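Long-range contacts in uncharacterized protein (Staphylococcus aureus subsp. aureus Mu50, PDB 4QPV), which is of unknown function but belongs to the DUF1672 family, whose unique fold is built on a repeat of a kinked helix and three beta strands: residues Lys50-Arg54 against Ile102-Ser107; Gly64-Thr70 against Val81-Asp87. All blocks are in the same frame, centred on the assembly; numbering follows the deposited sequence. Where two conformers were deposited one is given.

Interaction 1 (Lys50-Arg54 against Ile102-Ser107); sequences KIAKR and IIESDS
Arg54 reaches from the side of helix 48-63 into the loop after strand 90-98, in an order of helix and three strands consistent with the kinked-helix-beta-beta-beta repeat of this fold, and there its guanidinium binds the backbone carbonyls of Ile102 and Ser107. Arg54 NE donates to Ile102 O at 2.9 Å, and Arg54 NH1 donates to Ser107 O at 2.8 Å with an N-H...O angle of 161°. Both acceptors lie at the edge of the guanidinium, near its plane, and both are met in the plane of their own carbonyl. The Ser105 peptide lies instead over one face, its carbonyl carbon above the centre of the group, so Ser105 O is near NE without being bonded to it. NH2 is supplied by water: two waters accept from it, and each returns a weak bond, one to Ile102 O and the other to Ser107 O. Gln57 takes a second bond from NH1 and donates to Asp106 O. Bends at chi2 (-74°) and chi3 (-92°) of Arg54 turn the guanidinium toward the loop carbonyls. Nearer the helix, Arg54 CB lies 3.6 Å from Ile102 CG1, the two side chains passing in opposite directions.

Asp106, on the exposed side, draws together the lysines. Asp106 OD1 receives Lys50 NZ at 2.7 Å on its syn side, while Lys53 NZ makes a long salt bridge to Asp106 OD1 at 3.7 Å. Ser105 OG accepts from Ser107 N, forming an ST turn within the loop. One water accepts from Lys50 NZ and donates to Ile103 O, both at 2.8 Å.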
# COMPACT_ATOMS: atom_id res chain seq x y z
N LYS A 50 9.93 18.50 -11.45
CA LYS A 50 11.28 18.24 -10.93
C LYS A 50 11.20 17.30 -9.74
O LYS A 50 11.98 16.36 -9.65
CB LYS A 50 11.96 19.56 -10.52
CG LYS A 50 13.36 19.41 -9.88
CD LYS A 50 14.39 18.88 -10.89
CE LYS A 50 15.79 19.15 -10.43
NZ LYS A 50 16.77 19.00 -11.54
N ILE A 51 10.24 17.54 -8.83
CA ILE A 51 10.12 16.73 -7.62
C ILE A 51 9.74 15.29 -8.01
O ILE A 51 10.32 14.33 -7.48
CB ILE A 51 9.15 17.36 -6.58
CG1 ILE A 51 9.69 18.71 -6.03
CG2 ILE A 51 8.86 16.38 -5.43
CD1 ILE A 51 8.55 19.65 -5.40
N ALA A 52 8.80 15.15 -8.97
CA ALA A 52 8.38 13.83 -9.49
C ALA A 52 9.59 13.08 -10.07
O ALA A 52 9.80 11.91 -9.74
CB ALA A 52 7.30 14.00 -10.54
N LYS A 53 10.42 13.78 -10.88
CA LYS A 53 11.62 13.21 -11.50
C LYS A 53 12.61 12.74 -10.42
O LYS A 53 13.15 11.63 -10.54
CB LYS A 53 12.28 14.25 -12.44
CG LYS A 53 13.58 13.77 -13.08
CD LYS A 53 14.08 14.67 -14.21
CE LYS A 53 14.70 15.97 -13.74
NZ LYS A 53 15.38 16.67 -14.87
N ARG A 54 12.85 13.58 -9.39
CA ARG A 54 13.77 13.23 -8.28
C ARG A 54 13.23 12.05 -7.46
O ARG A 54 14.01 11.18 -7.05
CB ARG A 54 14.07 14.45 -7.38
CG ARG A 54 14.85 15.57 -8.11
CD ARG A 54 16.31 15.19 -8.32
NE ARG A 54 17.16 15.64 -7.22
CZ ARG A 54 18.38 15.17 -6.95
NH1 ARG A 54 18.88 14.17 -7.67
NH2 ARG A 54 19.10 15.69 -5.98
N ILE A 102 15.85 19.52 -2.80
CA ILE A 102 15.83 18.43 -3.80
C ILE A 102 15.88 18.96 -5.26
O ILE A 102 16.37 18.26 -6.13
CB ILE A 102 14.62 17.47 -3.59
CG1 ILE A 102 14.86 16.12 -4.33
CG2 ILE A 102 13.27 18.12 -3.98
CD1 ILE A 102 16.03 15.25 -3.82
N ILE A 103 15.41 20.20 -5.50
CA ILE A 103 15.41 20.79 -6.86
C ILE A 103 16.81 21.24 -7.31
O ILE A 103 16.98 21.60 -8.48
CB ILE A 103 14.43 22.00 -6.92
CG1 ILE A 103 14.91 23.21 -6.06
CG2 ILE A 103 12.97 21.58 -6.59
CD1 ILE A 103 14.21 24.57 -6.43
N GLU A 104 17.79 21.26 -6.39
CA GLU A 104 19.11 21.83 -6.66
C GLU A 104 20.04 20.99 -7.54
O GLU A 104 21.00 21.55 -8.08
CB GLU A 104 19.83 22.12 -5.34
CG GLU A 104 19.18 23.25 -4.54
CD GLU A 104 19.86 23.58 -3.23
OE1 GLU A 104 20.98 23.08 -2.99
OE2 GLU A 104 19.27 24.33 -2.43
N SER A 105 19.77 19.70 -7.70
CA SER A 105 20.68 18.83 -8.46
C SER A 105 19.97 17.66 -9.12
O SER A 105 18.80 17.42 -8.87
CB SER A 105 21.74 18.28 -7.49
OG SER A 105 22.66 17.41 -8.10
N ASP A 106 20.71 16.92 -9.97
CA ASP A 106 20.23 15.65 -10.54
C ASP A 106 21.21 14.54 -10.14
O ASP A 106 21.09 13.42 -10.63
CB ASP A 106 20.05 15.72 -12.06
CG ASP A 106 18.97 16.68 -12.48
OD1 ASP A 106 17.81 16.51 -12.02
OD2 ASP A 106 19.28 17.64 -13.21
N SER A 107 22.13 14.85 -9.22
CA SER A 107 23.14 13.89 -8.76
C SER A 107 22.50 12.73 -7.98
O SER A 107 21.35 12.80 -7.56
CB SER A 107 24.22 14.57 -7.93
OG SER A 107 23.70 15.08 -6.71
O HOH W 1 18.71 20.82 -10.60
O HOH W 2 19.29 18.15 -4.43
O HOH W 3 21.57 14.56 -5.08

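Interaction 2 (Gly64-Thr70 against Val81-Asp87); sequences GLKVKAT and VFVHCDD
Asp87 meets the chain leaving helix 48-63 with its carboxylate: Asp87 OD2 accepts from Lys66 N at 2.8 Å in a nearly straight bond (175°), approached from the anti side and 31° out of the carboxylate plane. CG lies anti to the aspartate's own backbone N (Asp87 chi1 -173°), which carries the group across to Lys66, where OD2 also lies against CB. A water donates to both OD2 and Gly64 O, tying the carboxylate to Gly64, the first residue beyond the helix, whose phi is positive.

Val67 works on the apolar face. Its two methyls reach two residues on the same face of the partner strand: Val67 CG1 rests on Cys85 CB and Val67 CG2 on Val83 CB, each at 3.7 Å. Phe59 of helix 48-63 packs on both Val67 and Val83 from that side.

Further along, Thr70 N donates to Phe82 O at 2.8 Å, and Thr70 CG2 lies 3.8 Å from His84 CB. The hydroxyl OG1 is hydrogen-bonded to Met163 O, while His84 ND1 pairs with Asn93 OD1 on the next strand. Between Val67 and Thr70, Lys68 and His84 form a hydrogen-bonded pair, its two bonds each 2.9 Å between N and O. Strands 67-75 and 78-87 thus make an antiparallel beta hairpin, the first two strands of a three-stranded antiparallel meander, consistent with the helix-beta-beta-beta repeat described for this fold.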
# COMPACT_ATOMS: atom_id res chain seq x y z
N GLY A 64 16.47 -0.11 -7.42
CA GLY A 64 16.67 -0.67 -8.76
C GLY A 64 15.34 -0.90 -9.46
O GLY A 64 15.23 -1.79 -10.31
N LEU A 65 14.32 -0.13 -9.07
CA LEU A 65 12.98 -0.25 -9.63
C LEU A 65 12.52 1.02 -10.34
O LEU A 65 12.80 2.13 -9.89
CB LEU A 65 11.97 -0.58 -8.52
CG LEU A 65 12.13 -1.99 -7.92
CD1 LEU A 65 11.42 -2.08 -6.57
CD2 LEU A 65 11.61 -3.07 -8.89
N LYS A 66 11.77 0.82 -11.43
CA LYS A 66 11.16 1.90 -12.21
C LYS A 66 9.79 2.21 -11.61
O LYS A 66 8.92 1.35 -11.55
CB LYS A 66 11.06 1.49 -13.69
CG LYS A 66 10.75 2.66 -14.64
CD LYS A 66 10.23 2.21 -16.01
CE LYS A 66 11.29 1.61 -16.91
NZ LYS A 66 10.71 1.03 -18.15
N VAL A 67 9.61 3.45 -11.11
CA VAL A 67 8.34 3.86 -10.50
C VAL A 67 7.84 5.10 -11.25
O VAL A 67 8.61 5.73 -11.98
CB VAL A 67 8.43 4.11 -8.95
CG1 VAL A 67 9.07 2.92 -8.24
CG2 VAL A 67 9.21 5.40 -8.62
N LYS A 68 6.58 5.44 -11.04
CA LYS A 68 5.94 6.62 -11.61
C LYS A 68 5.30 7.46 -10.48
O LYS A 68 4.50 6.93 -9.71
CB LYS A 68 4.88 6.20 -12.66
CG LYS A 68 4.24 7.36 -13.41
CD LYS A 68 5.09 7.81 -14.60
CE LYS A 68 4.48 8.96 -15.36
NZ LYS A 68 5.48 9.63 -16.23
N ALA A 69 5.63 8.77 -10.42
CA ALA A 69 5.01 9.65 -9.42
C ALA A 69 3.49 9.74 -9.65
O ALA A 69 3.03 9.85 -10.79
CB ALA A 69 5.62 11.05 -9.50
N THR A 70 2.72 9.66 -8.58
CA THR A 70 1.26 9.79 -8.66
C THR A 70 0.77 11.06 -7.98
O THR A 70 -0.34 11.50 -8.23
CB THR A 70 0.57 8.58 -8.00
OG1 THR A 70 0.94 8.58 -6.63
CG2 THR A 70 0.93 7.26 -8.67
N VAL A 81 6.66 12.82 -2.31
CA VAL A 81 6.28 12.24 -3.60
C VAL A 81 5.71 10.85 -3.37
O VAL A 81 6.40 10.00 -2.81
CB VAL A 81 7.46 12.14 -4.61
CG1 VAL A 81 6.96 11.79 -6.01
CG2 VAL A 81 8.30 13.40 -4.63
N PHE A 82 4.49 10.63 -3.84
CA PHE A 82 3.82 9.33 -3.80
C PHE A 82 4.14 8.69 -5.14
O PHE A 82 4.12 9.41 -6.16
CB PHE A 82 2.31 9.51 -3.59
CG PHE A 82 1.95 9.89 -2.18
CD1 PHE A 82 2.22 11.17 -1.69
CD2 PHE A 82 1.35 8.97 -1.33
CE1 PHE A 82 1.91 11.51 -0.37
CE2 PHE A 82 1.04 9.31 -0.01
CZ PHE A 82 1.32 10.57 0.46
N VAL A 83 4.49 7.41 -5.15
CA VAL A 83 4.86 6.70 -6.37
C VAL A 83 4.10 5.38 -6.48
O VAL A 83 3.71 4.79 -5.47
CB VAL A 83 6.40 6.46 -6.49
CG1 VAL A 83 7.20 7.77 -6.47
CG2 VAL A 83 6.91 5.47 -5.42
N HIS A 84 3.91 4.91 -7.71
CA HIS A 84 3.35 3.60 -8.00
C HIS A 84 4.39 2.83 -8.79
O HIS A 84 5.00 3.36 -9.73
CB HIS A 84 2.00 3.66 -8.75
CG HIS A 84 1.42 2.30 -9.05
ND1 HIS A 84 0.89 1.50 -8.04
CD2 HIS A 84 1.33 1.63 -10.23
CE1 HIS A 84 0.47 0.39 -8.64
NE2 HIS A 84 0.70 0.42 -9.95
N CYS A 85 4.60 1.59 -8.39
CA CYS A 85 5.52 0.68 -9.05
C CYS A 85 4.74 -0.48 -9.63
O CYS A 85 3.86 -1.03 -8.96
CB CYS A 85 6.58 0.18 -8.07
SG CYS A 85 7.82 -0.91 -8.82
N ASP A 86 5.06 -0.83 -10.89
CA ASP A 86 4.53 -2.02 -11.57
C ASP A 86 5.65 -2.41 -12.53
O ASP A 86 5.60 -2.11 -13.72
CB ASP A 86 3.15 -1.81 -12.22
CG ASP A 86 2.51 -3.09 -12.76
OD1 ASP A 86 3.22 -4.11 -12.88
OD2 ASP A 86 1.28 -3.08 -13.03
N ASP A 87 6.69 -3.02 -11.96
CA ASP A 87 7.93 -3.32 -12.67
C ASP A 87 8.32 -4.76 -12.43
O ASP A 87 8.55 -5.14 -11.28
CB ASP A 87 9.02 -2.35 -12.15
CG ASP A 87 10.34 -2.40 -12.90
OD1 ASP A 87 10.40 -3.07 -13.97
OD2 ASP A 87 11.31 -1.77 -12.43
O HOH W 4 13.93 -2.13 -12.84
O HOH W 5 6.55 0.98 -12.64

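How the interactions relate
The two contacts show how one region of the fold uses different chemistry at different depths. Interaction 1 lies on the periphery, its centre about 24 Å from that of the chain, and joins helix 48-63 to a loop through charged side chains, backbone carbonyls and water. Interaction 2, its centre about 12 Å from that of the chain, joins strand to strand by regular main-chain bonds and a valine-rich face. Each is only partly buried. They are linked by helix 48-63, which is followed in the chain by strand 67-75, and they meet where the helix lies on the sheet: Ala52 CB is 3.6 Å from Ala69 CB. The helix turns its charged residues to the loop, while Ile51 touches both loop and hairpin and Ala52 the hairpin.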